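Local structure of putative preprotein translocase, SecG subunit (Thermus thermophilus, 5AWW) at residues M1-L4 with Y5-I9; L18-Y21 with L22-Q26; Y53-T56 with V57-V61. The protein probably takes part in protein export as the SecG subunit of the preprotein translocase, at an early step of translocation. All blocks are in the same frame, centred on the assembly; numbering follows the deposited sequence.

Interaction 1. Residues M1-L4 with Y5-I9; sequences MDLL and YTLVI. With OLC ((2R)-2,3-dihydroxypropyl (9Z)-octadec-9-enoate), chain K.
D2 and T6 run alongside each other, one helical turn apart, and the carbonyl of D2 takes two bonds from T6. OG1 of T6 sits beside its own backbone N (chi1 -58°), which turns the hydroxyl back along the chain to within 2.6 Å of D2 O. It comes from above the carbonyl plane, 43° out of it, while the T6 N-H, its N 2.8 Å from D2 O, arrives from the opposite face. L3 and L7 leave the same flank as neighbours, with L3 CG 4.1 Å from L7 CD1 on the protein surface. These i to i+4 pairs lie at the beginning of helix 3-25, the first of the two predicted transmembrane helices of a SecG hairpin. In Y5, CG lies anti to the backbone N (chi1 -169°), sending the ring off the helix toward lipid and W73, whose ring it meets. A monoolein tail reaches the Y5 ring at its edge, in plane, C17 lying 3.6 Å from CD2, and one ring face carries CD1 of I9, 3.4 Å above the plane and offset toward the rim. CB of Y5 meets the carbonyl O of M1, and the side chain packs on I70 of helix 50-72.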
loop_
_atom_site.group_PDB
_atom_site.type_symbol
_atom_site.label_atom_id
_atom_site.label_comp_id
_atom_site.label_asym_id
_atom_site.label_seq_id
_atom_site.Cartn_x
_atom_site.Cartn_y
_atom_site.Cartn_z
ATOM N N MET C 1 18.337 26.686 -31.252
ATOM C CA MET C 1 18.560 26.537 -29.818
ATOM C C MET C 1 19.143 25.165 -29.473
ATOM O O MET C 1 18.428 24.264 -29.031
ATOM C CB MET C 1 17.254 26.766 -29.050
ATOM C CG MET C 1 16.740 28.197 -29.125
ATOM S SD MET C 1 15.266 28.493 -28.127
ATOM C CE MET C 1 15.148 30.274 -28.224
ATOM N N ASP C 2 20.449 25.018 -29.683
ATOM C CA ASP C 2 21.163 23.793 -29.329
ATOM C C ASP C 2 21.818 23.932 -27.965
ATOM O O ASP C 2 21.529 23.169 -27.046
ATOM C CB ASP C 2 22.225 23.459 -30.379
ATOM C CG ASP C 2 23.065 22.252 -29.999
ATOM O OD1 ASP C 2 22.510 21.303 -29.405
ATOM O OD2 ASP C 2 24.279 22.253 -30.295
ATOM N N LEU C 3 22.708 24.913 -27.850
ATOM C CA LEU C 3 23.443 25.164 -26.618
ATOM C C LEU C 3 22.507 25.468 -25.459
ATOM O O LEU C 3 22.662 24.924 -24.369
ATOM C CB LEU C 3 24.427 26.321 -26.812
ATOM C CG LEU C 3 25.167 26.826 -25.571
ATOM C CD1 LEU C 3 26.089 25.755 -25.003
ATOM C CD2 LEU C 3 25.942 28.088 -25.901
ATOM N N LEU C 4 21.532 26.338 -25.704
ATOM C CA LEU C 4 20.589 26.747 -24.669
ATOM C C LEU C 4 19.797 25.554 -24.147
ATOM O O LEU C 4 19.752 25.299 -22.939
ATOM C CB LEU C 4 19.642 27.819 -25.209
ATOM C CG LEU C 4 18.663 28.413 -24.198
ATOM C CD1 LEU C 4 19.418 28.999 -23.020
ATOM C CD2 LEU C 4 17.789 29.467 -24.855
ATOM N N TYR C 5 19.184 24.824 -25.073
ATOM C CA TYR C 5 18.398 23.642 -24.743
ATOM C C TYR C 5 19.252 22.595 -24.038
ATOM O O TYR C 5 18.802 21.953 -23.090
ATOM C CB TYR C 5 17.774 23.053 -26.010
ATOM C CG TYR C 5 16.727 21.996 -25.753
ATOM C CD1 TYR C 5 15.692 22.221 -24.856
ATOM C CD2 TYR C 5 16.758 20.782 -26.427
ATOM C CE1 TYR C 5 14.726 21.260 -24.624
ATOM C CE2 TYR C 5 15.793 19.815 -26.204
ATOM C CZ TYR C 5 14.782 20.060 -25.300
ATOM O OH TYR C 5 13.818 19.103 -25.073
ATOM N N THR C 6 20.487 22.432 -24.505
ATOM C CA THR C 6 21.418 21.497 -23.890
ATOM C C THR C 6 21.712 21.898 -22.451
ATOM O O THR C 6 21.832 21.045 -21.579
ATOM C CB THR C 6 22.740 21.412 -24.671
ATOM O OG1 THR C 6 22.475 21.010 -26.021
ATOM C CG2 THR C 6 23.682 20.406 -24.025
ATOM N N LEU C 7 21.818 23.203 -22.209
ATOM C CA LEU C 7 22.085 23.719 -20.869
ATOM C C LEU C 7 20.890 23.505 -19.947
ATOM O O LEU C 7 21.052 23.187 -18.765
ATOM C CB LEU C 7 22.444 25.205 -20.927
ATOM C CG LEU C 7 23.817 25.564 -21.497
ATOM C CD1 LEU C 7 23.966 27.070 -21.613
ATOM C CD2 LEU C 7 24.925 24.976 -20.639
ATOM N N VAL C 8 19.691 23.687 -20.493
ATOM C CA VAL C 8 18.466 23.419 -19.749
ATOM C C VAL C 8 18.389 21.942 -19.368
ATOM O O VAL C 8 18.057 21.595 -18.230
ATOM C CB VAL C 8 17.216 23.806 -20.561
ATOM C CG1 VAL C 8 15.950 23.368 -19.839
ATOM C CG2 VAL C 8 17.197 25.303 -20.818
ATOM N N ILE C 9 18.709 21.075 -20.322
ATOM C CA ILE C 9 18.686 19.638 -20.087
ATOM C C ILE C 9 19.732 19.243 -19.053
ATOM O O ILE C 9 19.467 18.416 -18.182
ATOM C CB ILE C 9 18.913 18.855 -21.391
ATOM C CG1 ILE C 9 17.732 19.067 -22.338
ATOM C CG2 ILE C 9 19.084 17.371 -21.107
ATOM C CD1 ILE C 9 18.063 18.787 -23.777
HETATM C C18 OLC K . 17.612 18.040 -29.429
HETATM C C10 OLC K . 23.297 15.089 -21.864
HETATM C C9 OLC K . 24.320 15.159 -21.017
HETATM C C17 OLC K . 18.662 18.511 -28.445
HETATM C C11 OLC K . 22.944 16.298 -22.697
HETATM C C8 OLC K . 24.689 13.967 -20.168
HETATM C C16 OLC K . 19.368 17.328 -27.791
HETATM C C12 OLC K . 22.320 15.867 -24.017
HETATM C C7 OLC K . 26.203 13.878 -20.031
HETATM C C15 OLC K . 20.277 17.803 -26.664
HETATM C C13 OLC K . 21.625 17.048 -24.683
HETATM C C6 OLC K . 26.583 12.804 -19.020
HETATM C C14 OLC K . 20.952 16.622 -25.980
#

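Interaction 2. Residues L18-Y21 with L22-Q26; sequences LLVY and LVLVQ. With OLC ((2R)-2,3-dihydroxypropyl (9Z)-octadec-9-enoate), chain N.
L22 packs back on L18, a turn earlier in helix 3-25, the first predicted transmembrane helix of the SecG hairpin, and i to i+4 pairing runs through the whole contact. L22 N bonds to L18 O, while CG of L22 lies 4.4 Å from CD1 of L18, a loose apolar touch. V23 follows with its N-H on L19 O, and its own carbonyl is taken by a basic side chain of another protein chain. At L24 the side chain extends next to that of V20, and CD1 comes 3.8 Å from V20 CG1; both also pack on apolar side chains of another chain. In V25, chi1 (163°) sets CG1 anti to the backbone N and leaves CG2 beside that N, from where it reaches back over the Y21 ring in a CH-pi contact, 3.8 Å from the ring centroid and 19° off its normal. On the opposite face of the ring lies C15 of a monoolein tail, 3.8 Å above the plane. Q26 is the first residue to leave helical backbone angles; its OE1 is bonded by an aromatic side chain of another chain, and its NE2 makes a weak hydrogen bond to L52 O.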
loop_
_atom_site.group_PDB
_atom_site.type_symbol
_atom_site.label_atom_id
_atom_site.label_comp_id
_atom_site.label_asym_id
_atom_site.label_seq_id
_atom_site.Cartn_x
_atom_site.Cartn_y
_atom_site.Cartn_z
ATOM N N LEU C 18 21.235 15.350 -8.138
ATOM C CA LEU C 18 21.413 15.967 -6.832
ATOM C C LEU C 18 20.265 15.585 -5.911
ATOM O O LEU C 18 20.467 15.328 -4.721
ATOM C CB LEU C 18 21.512 17.487 -6.965
ATOM C CG LEU C 18 21.674 18.293 -5.676
ATOM C CD1 LEU C 18 22.884 17.817 -4.891
ATOM C CD2 LEU C 18 21.791 19.769 -6.006
ATOM N N LEU C 19 19.060 15.542 -6.473
ATOM C CA LEU C 19 17.874 15.174 -5.711
ATOM C C LEU C 19 17.966 13.721 -5.249
ATOM O O LEU C 19 17.625 13.396 -4.109
ATOM C CB LEU C 19 16.614 15.392 -6.546
ATOM C CG LEU C 19 15.314 15.564 -5.762
ATOM C CD1 LEU C 19 15.416 16.755 -4.823
ATOM C CD2 LEU C 19 14.143 15.725 -6.713
ATOM N N VAL C 20 18.436 12.855 -6.143
ATOM C CA VAL C 20 18.681 11.458 -5.803
ATOM C C VAL C 20 19.658 11.349 -4.643
ATOM O O VAL C 20 19.419 10.612 -3.683
ATOM C CB VAL C 20 19.239 10.669 -7.001
ATOM C CG1 VAL C 20 19.545 9.232 -6.598
ATOM C CG2 VAL C 20 18.260 10.704 -8.155
ATOM N N TYR C 21 20.757 12.092 -4.734
ATOM C CA TYR C 21 21.773 12.086 -3.688
ATOM C C TYR C 21 21.175 12.513 -2.353
ATOM O O TYR C 21 21.356 11.837 -1.340
ATOM C CB TYR C 21 22.943 13.001 -4.063
ATOM C CG TYR C 21 24.052 13.027 -3.032
ATOM C CD1 TYR C 21 25.050 12.060 -3.031
ATOM C CD2 TYR C 21 24.101 14.021 -2.060
ATOM C CE1 TYR C 21 26.064 12.080 -2.089
ATOM C CE2 TYR C 21 25.110 14.048 -1.115
ATOM C CZ TYR C 21 26.089 13.077 -1.133
ATOM O OH TYR C 21 27.095 13.105 -0.193
ATOM N N LEU C 22 20.451 13.628 -2.362
ATOM C CA LEU C 22 19.844 14.161 -1.147
ATOM C C LEU C 22 18.858 13.186 -0.514
ATOM O O LEU C 22 18.840 13.022 0.704
ATOM C CB LEU C 22 19.139 15.485 -1.437
ATOM C CG LEU C 22 20.022 16.697 -1.730
ATOM C CD1 LEU C 22 19.154 17.910 -1.994
ATOM C CD2 LEU C 22 20.979 16.960 -0.579
ATOM N N VAL C 23 18.039 12.546 -1.343
ATOM C CA VAL C 23 17.054 11.592 -0.838
ATOM C C VAL C 23 17.736 10.355 -0.249
ATOM O O VAL C 23 17.390 9.913 0.850
ATOM C CB VAL C 23 16.064 11.171 -1.945
ATOM C CG1 VAL C 23 15.201 10.008 -1.483
ATOM C CG2 VAL C 23 15.195 12.354 -2.347
ATOM N N LEU C 24 18.711 9.810 -0.971
ATOM C CA LEU C 24 19.455 8.643 -0.502
ATOM C C LEU C 24 20.203 8.915 0.805
ATOM O O LEU C 24 20.258 8.058 1.684
ATOM C CB LEU C 24 20.436 8.170 -1.578
ATOM C CG LEU C 24 19.803 7.405 -2.742
ATOM C CD1 LEU C 24 20.843 7.010 -3.778
ATOM C CD2 LEU C 24 19.070 6.181 -2.219
ATOM N N VAL C 25 20.773 10.111 0.925
ATOM C CA VAL C 25 21.504 10.502 2.129
ATOM C C VAL C 25 20.582 10.585 3.347
ATOM O O VAL C 25 20.928 10.108 4.431
ATOM C CB VAL C 25 22.225 11.857 1.934
ATOM C CG1 VAL C 25 22.615 12.464 3.274
ATOM C CG2 VAL C 25 23.445 11.683 1.046
ATOM N N GLN C 26 19.409 11.183 3.167
ATOM C CA GLN C 26 18.449 11.305 4.258
ATOM C C GLN C 26 17.847 9.951 4.611
ATOM O O GLN C 26 16.704 9.658 4.260
ATOM C CB GLN C 26 17.340 12.293 3.897
ATOM C CG GLN C 26 17.832 13.697 3.607
ATOM C CD GLN C 26 16.700 14.685 3.440
ATOM O OE1 GLN C 26 15.737 14.679 4.207
ATOM N NE2 GLN C 26 16.804 15.540 2.430
HETATM C C18 OLC N . 29.290 16.586 -0.099
HETATM C C10 OLC N . 25.372 15.034 -9.177
HETATM C C17 OLC N . 28.137 16.852 -1.044
HETATM C C11 OLC N . 25.028 15.325 -7.736
HETATM C C16 OLC N . 28.372 16.207 -2.407
HETATM C C12 OLC N . 26.260 15.123 -6.859
HETATM C C15 OLC N . 27.139 16.346 -3.295
HETATM C C13 OLC N . 26.026 15.644 -5.444
HETATM C C14 OLC N . 27.302 15.585 -4.608
#

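Interaction 3. Residues Y53-T56 with V57-V61; sequences YRLT and VILGV. With OLC ((2R)-2,3-dihydroxypropyl (9Z)-octadec-9-enoate), chain M; OLC ((2R)-2,3-dihydroxypropyl (9Z)-octadec-9-enoate), chain L.
L55 and L59 leave the helix as neighbours on the more closely packed flank, with CG of L55 and CD1 of L59 4.0 Å apart. CG of L59 is anti to the carbonyl carbon (chi1 -74°) and leans back over L55 O, which accepts the L59 N-H. L55, L59 and the buried T56 all touch L22 of helix 3-25. T56 turns its hydroxyl back along the helix, where OG1 lies among the carbonyls of the preceding turn, with L52 O and Y53 O both within reach of its one proton; its own carbonyl receives the N-H of the buried G60, N to O 2.9 Å, through a rather bent bond (134° at the hydrogen). This is the N-terminal part of helix 50-72, the second predicted transmembrane helix of the SecG hairpin, and the turn-by-turn bonding continues with V57 N on Y53 O and I58 N on R54 O.

The other flank is more open and faces lipid. R54 and I58 also run alongside each other, but R54 is exposed and bends at chi3 (45°), bringing its guanidinium to the end of I58 and to a monoolein chain. NH1 lies 3.3 Å from I58 CD1 and 3.2 Å from C3 of that lipid, both approaching at a slant to the guanidinium plane. Y53 and V57 make the next pair round the helix. A methyl of V57, CG2, sits over one face of the Y53 ring, 4.2 Å above its plane and offset toward the rim, and is 3.8 Å from C8 of a second monoolein. The same lipid comes to the far end of the tyrosine, its C6 3.3 Å from Y53 OH. An aromatic ring of another protein chain also meets the Y53 ring.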
loop_
_atom_site.group_PDB
_atom_site.type_symbol
_atom_site.label_atom_id
_atom_site.label_comp_id
_atom_site.label_asym_id
_atom_site.label_seq_id
_atom_site.Cartn_x
_atom_site.Cartn_y
_atom_site.Cartn_z
ATOM N N TYR C 53 16.093 19.137 4.095
ATOM C CA TYR C 53 14.640 19.057 3.954
ATOM C C TYR C 53 14.154 20.182 3.045
ATOM O O TYR C 53 13.521 19.948 2.004
ATOM C CB TYR C 53 13.954 19.140 5.323
ATOM C CG TYR C 53 12.442 19.232 5.273
ATOM C CD1 TYR C 53 11.800 20.463 5.187
ATOM C CD2 TYR C 53 11.655 18.088 5.329
ATOM C CE1 TYR C 53 10.420 20.551 5.144
ATOM C CE2 TYR C 53 10.273 18.167 5.287
ATOM C CZ TYR C 53 9.660 19.400 5.195
ATOM O OH TYR C 53 8.287 19.482 5.154
ATOM N N ARG C 54 14.463 21.408 3.452
ATOM C CA ARG C 54 14.074 22.598 2.710
ATOM C C ARG C 54 14.700 22.583 1.315
ATOM O O ARG C 54 14.070 22.994 0.332
ATOM C CB ARG C 54 14.486 23.858 3.481
ATOM C CG ARG C 54 13.622 25.080 3.203
ATOM C CD ARG C 54 14.191 26.312 3.893
ATOM N NE ARG C 54 15.636 26.411 3.700
ATOM C CZ ARG C 54 16.216 27.048 2.687
ATOM N NH1 ARG C 54 15.475 27.655 1.769
ATOM N NH2 ARG C 54 17.540 27.080 2.596
ATOM N N LEU C 55 15.934 22.090 1.234
ATOM C CA LEU C 55 16.629 21.997 -0.044
ATOM C C LEU C 55 15.948 21.007 -0.982
ATOM O O LEU C 55 15.861 21.243 -2.187
ATOM C CB LEU C 55 18.090 21.595 0.160
ATOM C CG LEU C 55 18.936 21.504 -1.109
ATOM C CD1 LEU C 55 18.882 22.809 -1.888
ATOM C CD2 LEU C 55 20.370 21.141 -0.770
ATOM N N THR C 56 15.466 19.898 -0.429
ATOM C CA THR C 56 14.782 18.901 -1.235
ATOM C C THR C 56 13.440 19.429 -1.706
ATOM O O THR C 56 13.038 19.162 -2.833
ATOM C CB THR C 56 14.565 17.578 -0.477
ATOM O OG1 THR C 56 14.223 17.854 0.885
ATOM C CG2 THR C 56 15.822 16.729 -0.516
ATOM N N VAL C 57 12.744 20.173 -0.851
ATOM C CA VAL C 57 11.478 20.765 -1.279
ATOM C C VAL C 57 11.709 21.734 -2.436
ATOM O O VAL C 57 11.045 21.655 -3.483
ATOM C CB VAL C 57 10.769 21.501 -0.131
ATOM C CG1 VAL C 57 9.540 22.224 -0.654
ATOM C CG2 VAL C 57 10.389 20.524 0.969
ATOM N N ILE C 58 12.669 22.634 -2.246
ATOM C CA ILE C 58 13.031 23.603 -3.276
ATOM C C ILE C 58 13.426 22.929 -4.589
ATOM O O ILE C 58 12.973 23.331 -5.661
ATOM C CB ILE C 58 14.184 24.507 -2.804
ATOM C CG1 ILE C 58 13.703 25.412 -1.671
ATOM C CG2 ILE C 58 14.725 25.339 -3.957
ATOM C CD1 ILE C 58 14.751 26.358 -1.162
ATOM N N LEU C 59 14.256 21.896 -4.496
ATOM C CA LEU C 59 14.735 21.199 -5.683
ATOM C C LEU C 59 13.634 20.366 -6.326
ATOM O O LEU C 59 13.701 20.041 -7.511
ATOM C CB LEU C 59 15.930 20.313 -5.338
ATOM C CG LEU C 59 17.240 21.059 -5.092
ATOM C CD1 LEU C 59 18.354 20.081 -4.772
ATOM C CD2 LEU C 59 17.600 21.910 -6.300
ATOM N N GLY C 60 12.626 20.017 -5.537
ATOM C CA GLY C 60 11.474 19.307 -6.051
ATOM C C GLY C 60 10.672 20.261 -6.909
ATOM O O GLY C 60 10.264 19.925 -8.026
ATOM N N VAL C 61 10.461 21.465 -6.387
ATOM C CA VAL C 61 9.745 22.487 -7.140
ATOM C C VAL C 61 10.509 22.857 -8.411
ATOM O O VAL C 61 9.916 22.995 -9.479
ATOM C CB VAL C 61 9.502 23.753 -6.292
ATOM C CG1 VAL C 61 8.855 24.844 -7.135
ATOM C CG2 VAL C 61 8.631 23.421 -5.092
HETATM C C10 OLC M . 12.664 29.001 -4.014
HETATM C C9 OLC M . 12.744 30.090 -3.243
HETATM C C17 OLC M . 12.187 28.036 -12.521
HETATM C C11 OLC M . 11.617 28.845 -5.100
HETATM C C8 OLC M . 13.830 30.127 -2.195
HETATM C C16 OLC M . 12.127 27.295 -11.193
HETATM C C12 OLC M . 12.239 28.178 -6.326
HETATM C C7 OLC M . 14.503 31.494 -2.150
HETATM C C15 OLC M . 11.540 28.181 -10.102
HETATM C C13 OLC M . 11.430 28.471 -7.588
HETATM C C6 OLC M . 15.905 31.354 -1.559
HETATM C C14 OLC M . 11.866 27.576 -8.742
HETATM C C5 OLC M . 15.870 30.827 -0.123
HETATM C C4 OLC M . 17.268 30.434 0.359
HETATM C C3 OLC M . 17.383 30.247 1.878
HETATM C C18 OLC L . 5.365 20.799 -7.632
HETATM C C10 OLC L . 6.236 17.875 -0.081
HETATM C C9 OLC L . 6.242 18.163 1.220
HETATM C C17 OLC L . 5.203 19.293 -7.605
HETATM C C11 OLC L . 6.751 18.866 -1.101
HETATM C C8 OLC L . 6.775 19.488 1.712
HETATM C C16 OLC L . 5.262 18.756 -6.179
HETATM C C12 OLC L . 7.861 18.239 -1.943
HETATM C C7 OLC L . 5.835 20.083 2.755
HETATM C C15 OLC L . 6.574 19.125 -5.492
HETATM C C13 OLC L . 7.898 18.848 -3.343
HETATM C C6 OLC L . 6.366 21.416 3.275
HETATM C C14 OLC L . 6.581 18.588 -4.064
#

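From the N terminus, interaction 1 comes first, interaction 2 follows on the same helix 3-25, and interaction 3 lies on helix 50-72. Each closes no more than a helical turn, so the three run in series and none nests in or crosses another. Interactions 1 and 2 sit near the two ends of helix 3-25, their centres about 25 Å apart. Interactions 2 and 3 touch directly and tie the two helices together: Q26 NE2 lies 3.3 Å from T56 CG2, and L19 CD1 lies 3.6 Å from L59 CB. Interaction 1 stays about 12 Å from interaction 3 at the nearest atoms, and it meets helix 50-72 farther along, at I70.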